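Local coordinates for restriction endonuclease R.BpuJI (Bacillus pumilus, PDB 2VLA), which binds its cognate DNA through this N-terminal recognition domain, the full-length enzyme probably cleaving DNA as an endonuclease, at residues S90-K95 / F106-F111; N67-I72 / G78-D83; Y256-T261 / F270-Q275. All blocks are in the same frame, centred on the assembly; numbering follows the deposited sequence. Where two conformers were deposited one is given.

Interaction 1 (S90-K95 / F106-F111)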
# COMPACT_ATOMS: atom_id res chain seq x y z
N SER A 90 -13.84 7.24 -8.53
CA SER A 90 -14.08 6.58 -7.24
C SER A 90 -14.45 7.56 -6.16
O SER A 90 -14.29 8.77 -6.32
CB SER A 90 -12.85 5.82 -6.80
OG SER A 90 -11.81 6.74 -6.49
N GLY A 91 -14.92 7.04 -5.03
CA GLY A 91 -15.16 7.85 -3.84
C GLY A 91 -13.91 8.62 -3.41
O GLY A 91 -14.00 9.77 -2.97
N ARG A 92 -12.75 7.98 -3.48
CA ARG A 92 -11.53 8.63 -3.04
C ARG A 92 -11.20 9.81 -3.93
O ARG A 92 -10.83 10.90 -3.45
CB ARG A 92 -10.36 7.65 -3.03
CG ARG A 92 -9.11 8.22 -2.41
CD ARG A 92 -7.97 7.23 -2.33
NE ARG A 92 -8.24 6.19 -1.34
CZ ARG A 92 -8.17 4.87 -1.57
NH1 ARG A 92 -7.86 4.42 -2.77
NH2 ARG A 92 -8.42 4.02 -0.60
N THR A 93 -11.40 9.64 -5.23
CA THR A 93 -11.20 10.73 -6.17
C THR A 93 -12.20 11.85 -5.92
O THR A 93 -11.83 13.03 -5.86
CB THR A 93 -11.32 10.25 -7.62
OG1 THR A 93 -10.24 9.39 -7.90
CG2 THR A 93 -11.30 11.44 -8.63
N ASN A 94 -13.48 11.48 -5.75
CA ASN A 94 -14.54 12.45 -5.52
C ASN A 94 -14.22 13.33 -4.29
O ASN A 94 -14.44 14.54 -4.30
CB ASN A 94 -15.89 11.75 -5.33
CG ASN A 94 -16.44 11.15 -6.65
OD1 ASN A 94 -16.06 11.58 -7.74
ND2 ASN A 94 -17.34 10.18 -6.52
N LYS A 95 -13.73 12.72 -3.22
CA LYS A 95 -13.42 13.46 -2.01
C LYS A 95 -12.27 14.45 -2.24
O LYS A 95 -12.34 15.60 -1.82
CB LYS A 95 -13.08 12.50 -0.86
CG LYS A 95 -12.66 13.17 0.42
CD LYS A 95 -12.64 12.16 1.59
CE LYS A 95 -12.13 12.82 2.87
NZ LYS A 95 -10.74 13.34 2.74
N PHE A 106 -3.90 10.05 1.14
CA PHE A 106 -2.99 8.98 1.50
C PHE A 106 -3.30 8.34 2.84
O PHE A 106 -3.08 7.15 3.02
CB PHE A 106 -1.55 9.45 1.39
CG PHE A 106 -1.11 9.59 -0.02
CD1 PHE A 106 -0.91 8.47 -0.78
CD2 PHE A 106 -1.07 10.83 -0.64
CE1 PHE A 106 -0.61 8.57 -2.11
CE2 PHE A 106 -0.81 10.93 -1.96
CZ PHE A 106 -0.56 9.82 -2.70
N LYS A 107 -3.87 9.10 3.78
CA LYS A 107 -4.39 8.50 5.03
C LYS A 107 -5.38 7.41 4.69
O LYS A 107 -5.34 6.32 5.25
CB LYS A 107 -5.06 9.56 5.91
CG LYS A 107 -4.09 10.41 6.73
CD LYS A 107 -4.82 11.51 7.50
CE LYS A 107 -3.85 12.35 8.37
NZ LYS A 107 -3.23 13.46 7.63
N ASP A 108 -6.28 7.71 3.76
CA ASP A 108 -7.34 6.77 3.39
C ASP A 108 -6.76 5.53 2.72
O ASP A 108 -7.18 4.41 3.01
CB ASP A 108 -8.35 7.46 2.47
CG ASP A 108 -9.57 6.60 2.20
OD1 ASP A 108 -10.39 6.39 3.17
OD2 ASP A 108 -9.72 6.11 1.06
N ILE A 109 -5.80 5.72 1.81
CA ILE A 109 -5.08 4.60 1.25
C ILE A 109 -4.46 3.71 2.35
O ILE A 109 -4.59 2.48 2.30
CB ILE A 109 -3.99 5.11 0.26
CG1 ILE A 109 -4.67 5.50 -1.07
CG2 ILE A 109 -2.89 4.07 0.06
CD1 ILE A 109 -3.73 6.23 -2.10
N CYS A 110 -3.85 4.33 3.35
CA CYS A 110 -3.17 3.57 4.39
C CYS A 110 -4.21 2.86 5.26
O CYS A 110 -3.99 1.72 5.70
CB CYS A 110 -2.30 4.48 5.25
SG CYS A 110 -0.79 5.07 4.41
N PHE A 111 -5.35 3.50 5.46
CA PHE A 111 -6.44 2.90 6.26
C PHE A 111 -6.99 1.64 5.61
O PHE A 111 -7.35 0.66 6.31
CB PHE A 111 -7.53 3.92 6.46
CG PHE A 111 -8.63 3.43 7.37
CD1 PHE A 111 -8.44 3.36 8.77
CD2 PHE A 111 -9.79 2.95 6.85
CE1 PHE A 111 -9.43 2.84 9.60
CE2 PHE A 111 -10.79 2.44 7.69
CZ PHE A 111 -10.58 2.40 9.07

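Interaction 2 (N67-I72 / G78-D83). With nucleotides of chain B; nucleotides of chain C.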
# COMPACT_ATOMS: atom_id res chain seq x y z
N ASN A 67 0.48 2.10 -18.29
CA ASN A 67 0.86 1.63 -16.97
C ASN A 67 0.49 2.65 -15.88
O ASN A 67 0.00 2.26 -14.79
CB ASN A 67 2.37 1.31 -16.90
CG ASN A 67 2.75 0.02 -17.63
OD1 ASN A 67 1.91 -0.83 -17.95
ND2 ASN A 67 4.04 -0.17 -17.78
N HIS A 68 0.68 3.94 -16.13
CA HIS A 68 0.18 4.94 -15.19
C HIS A 68 -1.32 4.72 -14.96
O HIS A 68 -1.81 4.75 -13.81
CB HIS A 68 0.42 6.36 -15.71
CG HIS A 68 1.75 6.93 -15.35
ND1 HIS A 68 1.90 7.88 -14.37
CD2 HIS A 68 2.99 6.74 -15.89
CE1 HIS A 68 3.17 8.24 -14.31
NE2 HIS A 68 3.85 7.54 -15.21
N ARG A 69 -2.07 4.57 -16.04
CA ARG A 69 -3.52 4.48 -15.94
C ARG A 69 -3.93 3.27 -15.13
O ARG A 69 -4.76 3.37 -14.20
CB ARG A 69 -4.14 4.39 -17.33
CG ARG A 69 -5.62 4.62 -17.34
CD ARG A 69 -6.22 4.46 -18.71
NE ARG A 69 -6.10 3.09 -19.16
CZ ARG A 69 -5.26 2.68 -20.10
NH1 ARG A 69 -4.50 3.55 -20.74
NH2 ARG A 69 -5.18 1.38 -20.41
N THR A 70 -3.37 2.11 -15.46
CA THR A 70 -3.84 0.89 -14.82
C THR A 70 -3.23 0.68 -13.46
O THR A 70 -3.94 0.35 -12.51
CB THR A 70 -3.64 -0.36 -15.70
OG1 THR A 70 -2.25 -0.70 -15.79
CG2 THR A 70 -4.23 -0.13 -17.11
N GLU A 71 -1.92 0.88 -13.33
CA GLU A 71 -1.22 0.54 -12.10
C GLU A 71 -1.41 1.55 -11.01
O GLU A 71 -1.51 1.18 -9.82
CB GLU A 71 0.28 0.38 -12.34
CG GLU A 71 0.69 -0.71 -13.32
CD GLU A 71 2.19 -0.97 -13.25
OE1 GLU A 71 2.65 -1.47 -12.20
OE2 GLU A 71 2.93 -0.62 -14.23
N ILE A 72 -1.40 2.84 -11.38
CA ILE A 72 -1.32 3.90 -10.37
C ILE A 72 -2.68 4.55 -10.18
O ILE A 72 -3.27 4.45 -9.11
CB ILE A 72 -0.21 4.96 -10.70
CG1 ILE A 72 1.14 4.26 -10.88
CG2 ILE A 72 -0.16 5.99 -9.59
CD1 ILE A 72 1.65 3.47 -9.65
N GLY A 78 -6.47 3.80 -6.45
CA GLY A 78 -7.91 3.54 -6.40
C GLY A 78 -8.77 4.73 -6.83
O GLY A 78 -9.71 5.10 -6.12
N MET A 79 -8.49 5.28 -8.01
CA MET A 79 -9.08 6.54 -8.40
C MET A 79 -10.28 6.41 -9.34
O MET A 79 -10.99 7.37 -9.59
CB MET A 79 -8.02 7.46 -9.02
CG MET A 79 -6.92 7.82 -8.04
SD MET A 79 -5.74 9.00 -8.65
CE MET A 79 -6.71 10.50 -8.43
N PHE A 80 -10.48 5.22 -9.89
CA PHE A 80 -11.66 4.93 -10.71
C PHE A 80 -12.05 3.47 -10.57
O PHE A 80 -11.31 2.67 -10.04
CB PHE A 80 -11.40 5.29 -12.19
CG PHE A 80 -10.30 4.47 -12.85
CD1 PHE A 80 -10.58 3.24 -13.43
CD2 PHE A 80 -9.02 4.98 -12.96
CE1 PHE A 80 -9.57 2.52 -14.09
CE2 PHE A 80 -8.02 4.24 -13.60
CZ PHE A 80 -8.30 3.03 -14.17
N TYR A 81 -13.24 3.14 -11.05
CA TYR A 81 -13.73 1.76 -11.04
C TYR A 81 -14.67 1.58 -12.20
O TYR A 81 -15.07 2.55 -12.84
CB TYR A 81 -14.43 1.43 -9.71
CG TYR A 81 -15.76 2.13 -9.52
CD1 TYR A 81 -15.82 3.42 -9.02
CD2 TYR A 81 -16.95 1.49 -9.84
CE1 TYR A 81 -17.02 4.05 -8.84
CE2 TYR A 81 -18.15 2.12 -9.67
CZ TYR A 81 -18.19 3.40 -9.17
OH TYR A 81 -19.41 4.03 -9.00
N GLU A 82 -14.98 0.33 -12.50
CA GLU A 82 -15.89 0.01 -13.60
C GLU A 82 -17.17 -0.60 -13.08
O GLU A 82 -17.15 -1.40 -12.14
CB GLU A 82 -15.23 -0.96 -14.57
CG GLU A 82 -16.21 -1.62 -15.54
CD GLU A 82 -15.52 -2.50 -16.55
OE1 GLU A 82 -14.28 -2.43 -16.66
OE2 GLU A 82 -16.23 -3.26 -17.25
N ASP A 83 -18.29 -0.22 -13.69
CA ASP A 83 -19.56 -0.90 -13.44
C ASP A 83 -20.40 -0.92 -14.70
O ASP A 83 -20.58 0.11 -15.37
CB ASP A 83 -20.33 -0.21 -12.33
CG ASP A 83 -21.59 -0.96 -11.93
OD1 ASP A 83 -21.46 -2.09 -11.40
OD2 ASP A 83 -22.70 -0.44 -12.17
P DC B 5 -3.17 -3.65 -13.67
OP1 DC B 5 -4.61 -3.30 -13.70
OP2 DC B 5 -2.18 -2.57 -13.79
O5' DC B 5 -2.93 -4.55 -12.37
C5' DC B 5 -1.78 -4.42 -11.58
C4' DC B 5 -0.96 -5.68 -11.58
O4' DC B 5 -0.52 -5.96 -12.94
C3' DC B 5 0.29 -5.62 -10.74
O3' DC B 5 0.64 -6.94 -10.32
C2' DC B 5 1.27 -5.03 -11.76
C1' DC B 5 0.90 -5.86 -12.99
N1 DC B 5 1.33 -5.27 -14.26
C2 DC B 5 2.25 -5.95 -15.07
O2 DC B 5 2.64 -7.09 -14.74
N3 DC B 5 2.65 -5.36 -16.24
C4 DC B 5 2.21 -4.16 -16.57
N4 DC B 5 2.64 -3.61 -17.72
C5 DC B 5 1.31 -3.43 -15.76
C6 DC B 5 0.89 -4.03 -14.62
P DC B 6 1.88 -7.23 -9.34
OP1 DC B 6 1.52 -8.46 -8.59
OP2 DC B 6 2.25 -5.97 -8.65
O5' DC B 6 3.12 -7.45 -10.37
C5' DC B 6 3.29 -8.72 -11.01
C4' DC B 6 4.72 -8.86 -11.48
O4' DC B 6 4.96 -7.98 -12.59
C3' DC B 6 5.79 -8.52 -10.45
O3' DC B 6 6.79 -9.52 -10.51
C2' DC B 6 6.29 -7.13 -10.85
C1' DC B 6 6.12 -7.17 -12.34
N1 DC B 6 5.85 -5.92 -13.02
C2 DC B 6 6.59 -5.54 -14.16
O2 DC B 6 7.60 -6.19 -14.48
N3 DC B 6 6.21 -4.46 -14.85
C4 DC B 6 5.18 -3.72 -14.47
N4 DC B 6 4.85 -2.64 -15.19
C5 DC B 6 4.42 -4.09 -13.32
C6 DC B 6 4.78 -5.18 -12.66
P DC C 5 7.39 6.60 -15.57
OP1 DC C 5 6.68 7.87 -15.61
OP2 DC C 5 6.57 5.40 -15.29
O5' DC C 5 8.22 6.34 -16.92
C5' DC C 5 9.42 7.08 -17.24
C4' DC C 5 10.26 6.17 -18.09
O4' DC C 5 10.80 5.09 -17.25
C3' DC C 5 9.47 5.48 -19.20
O3' DC C 5 10.26 5.55 -20.40
C2' DC C 5 9.31 4.05 -18.76
C1' DC C 5 10.45 3.83 -17.80
N1 DC C 5 10.14 2.97 -16.59
C2 DC C 5 11.07 2.03 -16.19
O2 DC C 5 12.09 1.82 -16.88
N3 DC C 5 10.85 1.30 -15.06
C4 DC C 5 9.78 1.57 -14.33
N4 DC C 5 9.60 0.86 -13.20
C5 DC C 5 8.82 2.52 -14.72
C6 DC C 5 9.04 3.23 -15.82

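Interaction 3 (Y256-T261 / F270-Q275)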
# COMPACT_ATOMS: atom_id res chain seq x y z
N TYR A 256 -10.30 -14.81 1.34
CA TYR A 256 -10.35 -16.26 1.56
C TYR A 256 -11.73 -16.86 1.27
O TYR A 256 -11.92 -18.06 1.38
CB TYR A 256 -9.87 -16.58 2.97
CG TYR A 256 -8.39 -16.34 3.14
CD1 TYR A 256 -7.89 -15.07 3.43
CD2 TYR A 256 -7.48 -17.34 2.87
CE1 TYR A 256 -6.53 -14.82 3.53
CE2 TYR A 256 -6.11 -17.11 2.94
CZ TYR A 256 -5.64 -15.83 3.28
OH TYR A 256 -4.29 -15.59 3.33
N LYS A 257 -12.67 -16.04 0.84
CA LYS A 257 -14.00 -16.54 0.47
C LYS A 257 -14.13 -16.71 -1.04
O LYS A 257 -15.22 -16.97 -1.55
CB LYS A 257 -15.08 -15.60 0.99
CG LYS A 257 -15.19 -14.31 0.21
CD LYS A 257 -16.30 -13.44 0.76
CE LYS A 257 -16.43 -12.14 -0.03
NZ LYS A 257 -17.43 -11.20 0.57
N TYR A 258 -13.04 -16.51 -1.76
CA TYR A 258 -13.03 -16.69 -3.19
C TYR A 258 -12.30 -17.97 -3.58
O TYR A 258 -11.29 -18.33 -2.99
CB TYR A 258 -12.37 -15.47 -3.87
CG TYR A 258 -13.11 -14.18 -3.63
CD1 TYR A 258 -12.84 -13.40 -2.50
CD2 TYR A 258 -14.08 -13.73 -4.51
CE1 TYR A 258 -13.54 -12.24 -2.26
CE2 TYR A 258 -14.76 -12.56 -4.29
CZ TYR A 258 -14.50 -11.82 -3.15
OH TYR A 258 -15.18 -10.63 -2.92
N ASP A 259 -12.86 -18.67 -4.57
CA ASP A 259 -12.21 -19.84 -5.14
C ASP A 259 -11.44 -19.43 -6.39
O ASP A 259 -12.03 -19.10 -7.41
CB ASP A 259 -13.28 -20.89 -5.50
CG ASP A 259 -12.70 -22.14 -6.13
OD1 ASP A 259 -11.45 -22.23 -6.28
OD2 ASP A 259 -13.48 -23.04 -6.48
N PHE A 260 -10.11 -19.42 -6.30
CA PHE A 260 -9.29 -18.85 -7.37
C PHE A 260 -9.03 -19.83 -8.50
O PHE A 260 -8.24 -19.55 -9.41
CB PHE A 260 -7.97 -18.31 -6.81
CG PHE A 260 -8.15 -17.13 -5.92
CD1 PHE A 260 -8.63 -15.93 -6.42
CD2 PHE A 260 -7.89 -17.22 -4.57
CE1 PHE A 260 -8.83 -14.86 -5.60
CE2 PHE A 260 -8.10 -16.15 -3.75
CZ PHE A 260 -8.57 -14.96 -4.26
N THR A 261 -9.71 -20.98 -8.45
CA THR A 261 -9.79 -21.86 -9.61
C THR A 261 -11.14 -21.71 -10.30
O THR A 261 -11.39 -22.34 -11.33
CB THR A 261 -9.56 -23.34 -9.23
OG1 THR A 261 -10.65 -23.82 -8.42
CG2 THR A 261 -8.24 -23.51 -8.47
N PHE A 270 -11.56 -9.29 -8.13
CA PHE A 270 -10.97 -8.03 -8.50
C PHE A 270 -11.98 -6.90 -8.50
O PHE A 270 -11.66 -5.78 -8.12
CB PHE A 270 -10.26 -8.13 -9.83
CG PHE A 270 -9.03 -8.98 -9.78
CD1 PHE A 270 -7.91 -8.56 -9.10
CD2 PHE A 270 -9.00 -10.23 -10.37
CE1 PHE A 270 -6.79 -9.35 -9.01
CE2 PHE A 270 -7.88 -11.01 -10.31
CZ PHE A 270 -6.77 -10.56 -9.63
N LYS A 271 -13.22 -7.20 -8.87
CA LYS A 271 -14.27 -6.19 -8.87
C LYS A 271 -14.64 -5.78 -7.46
O LYS A 271 -14.76 -4.58 -7.15
CB LYS A 271 -15.52 -6.70 -9.60
CG LYS A 271 -16.56 -5.63 -9.83
N ASP A 272 -14.82 -6.77 -6.58
CA ASP A 272 -15.17 -6.51 -5.20
C ASP A 272 -14.03 -5.79 -4.49
O ASP A 272 -14.27 -4.90 -3.65
CB ASP A 272 -15.47 -7.81 -4.47
CG ASP A 272 -16.69 -8.54 -5.02
OD1 ASP A 272 -17.52 -7.91 -5.71
OD2 ASP A 272 -16.83 -9.74 -4.72
N TRP A 273 -12.79 -6.17 -4.78
CA TRP A 273 -11.65 -5.47 -4.18
C TRP A 273 -11.69 -3.97 -4.54
O TRP A 273 -11.52 -3.11 -3.69
CB TRP A 273 -10.30 -6.06 -4.61
CG TRP A 273 -9.18 -5.08 -4.31
CD1 TRP A 273 -8.60 -4.19 -5.18
CD2 TRP A 273 -8.64 -4.78 -3.02
NE1 TRP A 273 -7.70 -3.40 -4.52
CE2 TRP A 273 -7.71 -3.73 -3.19
CE3 TRP A 273 -8.83 -5.32 -1.74
CZ2 TRP A 273 -6.99 -3.22 -2.14
CZ3 TRP A 273 -8.14 -4.82 -0.71
CH2 TRP A 273 -7.23 -3.76 -0.89
N GLN A 274 -11.94 -3.68 -5.81
CA GLN A 274 -11.89 -2.29 -6.25
C GLN A 274 -13.00 -1.46 -5.57
O GLN A 274 -12.79 -0.30 -5.21
CB GLN A 274 -11.99 -2.19 -7.77
CG GLN A 274 -11.63 -0.80 -8.33
CD GLN A 274 -10.14 -0.50 -8.24
OE1 GLN A 274 -9.35 -1.36 -7.88
NE2 GLN A 274 -9.75 0.73 -8.61
N GLN A 275 -14.16 -2.08 -5.35
CA GLN A 275 -15.27 -1.41 -4.68
C GLN A 275 -14.96 -1.14 -3.20
O GLN A 275 -15.32 -0.09 -2.67
CB GLN A 275 -16.54 -2.26 -4.79
CG GLN A 275 -17.71 -1.75 -3.95
CD GLN A 275 -18.20 -0.38 -4.38
OE1 GLN A 275 -18.18 -0.04 -5.57
NE2 GLN A 275 -18.69 0.41 -3.42

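Interaction 1 (S90-K95 / F106-F111)
Arg-92 and Asp-108 form a salt bridge between two consecutive helices, 91-99 and 102-112, inside the DNA-recognition domain. The long Arg-92 side chain supplies about half of the buried surface, Asp-108 and Ile-109 the rest. Its CG lies anti to the backbone N (chi1 -172°) and the chain stays extended to CD, then bends at chi3, which lays the guanidinium over Ile-109. CG1 of Ile-109 sits 3.5 Å above the centre of that flat group, so the isoleucine covers one face while the carboxylate of Asp-108 takes the edge. The grip is side-on: NE and NH2 both donate to the single oxygen OD2, and the guanidinium and carboxylate planes stand 56° apart. Neither bond is straight, as expected when two N-H groups share one acceptor.

The arginine has further partners. NH1 donates to the backbone O of Phe-77, and Tyr-277 makes a cation-pi contact with the side chain. With a leucine in its place, Asp-108 would probably be left without its counter-charge and the Phe-77 carbonyl without this donor.

At OD2 of Asp-108, NE of Arg-92 arrives at 2.8 Å on the anti lone pair, whereas NH2 of Arg-92 arrives at 3.0 Å from above the carboxylate plane.

Interaction 2 (N67-I72 / G78-D83)
Phe-80 of strand 80-83 points its ring edge at Arg-69 in helix 62-76: CE2 of Phe-80 lies 3.4 Å from Arg-69 O, consistent with a weak C-H...O contact. With chi1 at 64°, CG of Phe-80 lies between backbone N and carbonyl carbon, which turns the ring to the helix.

The helix in turn meets the DNA, as Glu-71 shows atom by atom. CB of Glu-71 is 4.1 Å from OP2 of DC5 of chain B, and CG of Glu-71 closes to 3.5 Å of the same OP2. CD of Glu-71 passes 3.6 Å from C5 of DC5 of chain B. At the tip, OE1 of Glu-71 lies 3.4 Å from C5 of DC6 of chain B, while OE2 of Glu-71 accepts from N4 of DC6 at 2.9 Å and also pairs with Lys-17. Asn-67 OD1 accepts from N4 of DC5 of chain B; Thr-70 OG1 donates to its phosphate, and His-68 NE2 almost straight (174°) to a phosphate of chain C. Base contacts from Asn-67 and Glu-71 with phosphate anchors fit the recognition helix of a helix-turn-helix.

Helix 41-56 packs on Arg-69 through Val-45, helix 22-36 on Ile-72 through Tyr-29, and strand 86-89 on Phe-80 through Ile-87.

Interaction 3 (Y256-T261 / F270-Q275)
The Tyr-258 ring meets the Asp-272 carboxylate at its edge: OD2 of Asp-272 lies near the ring plane, beyond the hydroxyl, and the ring and carboxylate planes are turned 50° from each other. Outside the two segments, Phe-269 joins the Tyr-258 ring in an edge-to-face pair, and Phe-253 packs against the Asp-272 side chain.

The bond itself is short. OH of Tyr-258 donates to OD2 of Asp-272 at 2.6 Å, and OD2 accepts on its anti lone pair, the one facing away from the other carboxylate oxygen. CB of Asp-272 also comes near, 3.2 Å from OH of Tyr-258, so the phenol end rests against the root of the aspartate as well as its tip. The backbones stay well apart, with 10.4 Å between CA of Tyr-258 and CA of Phe-270, the nearest such pair. What spans this gap is the tyrosine, its CG placed anti to its own carbonyl carbon (chi1 -62°) and its ring reaching toward helix 263-278.

Next along the loop, Asp-259 folds the chain into an Asx turn. Its OD1 accepts from the backbone N of Thr-261 at 3.0 Å and from OG1 of Thr-261 at 2.8 Å, both from the same face of the carboxylate. Phe-260, between them, packs on helix 122-130 and stands edge-to-face with Phe-269. The contact thus ties the loop after helix 237-244 to the helix that follows it; the DNA is approached by Phe-270 of that same helix, which packs on a phosphate.

So short a phenol-to-carboxylate bond is probably strengthened by the charge of Asp-272 and is likely to stabilise its ionised form.

How the interactions relate
Interactions 1 and 2 are buried, whereas interaction 3 lies at the surface. Their chemistry differs too: a side-on, two-nitrogen grip on one carboxylate oxygen joins two helices in the first, an aromatic edge meets a backbone carbonyl behind a DNA-reading helix in the second, and one phenol-carboxylate bond ties a loop to a helix in the third. Interactions 1 and 2 adjoin, with Ser-90 and Thr-93 probably hydrogen-bonded to the backbone oxygens of Gly-78 and Met-79. Helix 263-278 serves all three: it carries Asp-272, sends Gln-274 to the carbonyl of Phe-80, and presents Tyr-277 to Arg-92. Interactions 1 and 3 do not touch, their centres lying about 20 Å apart.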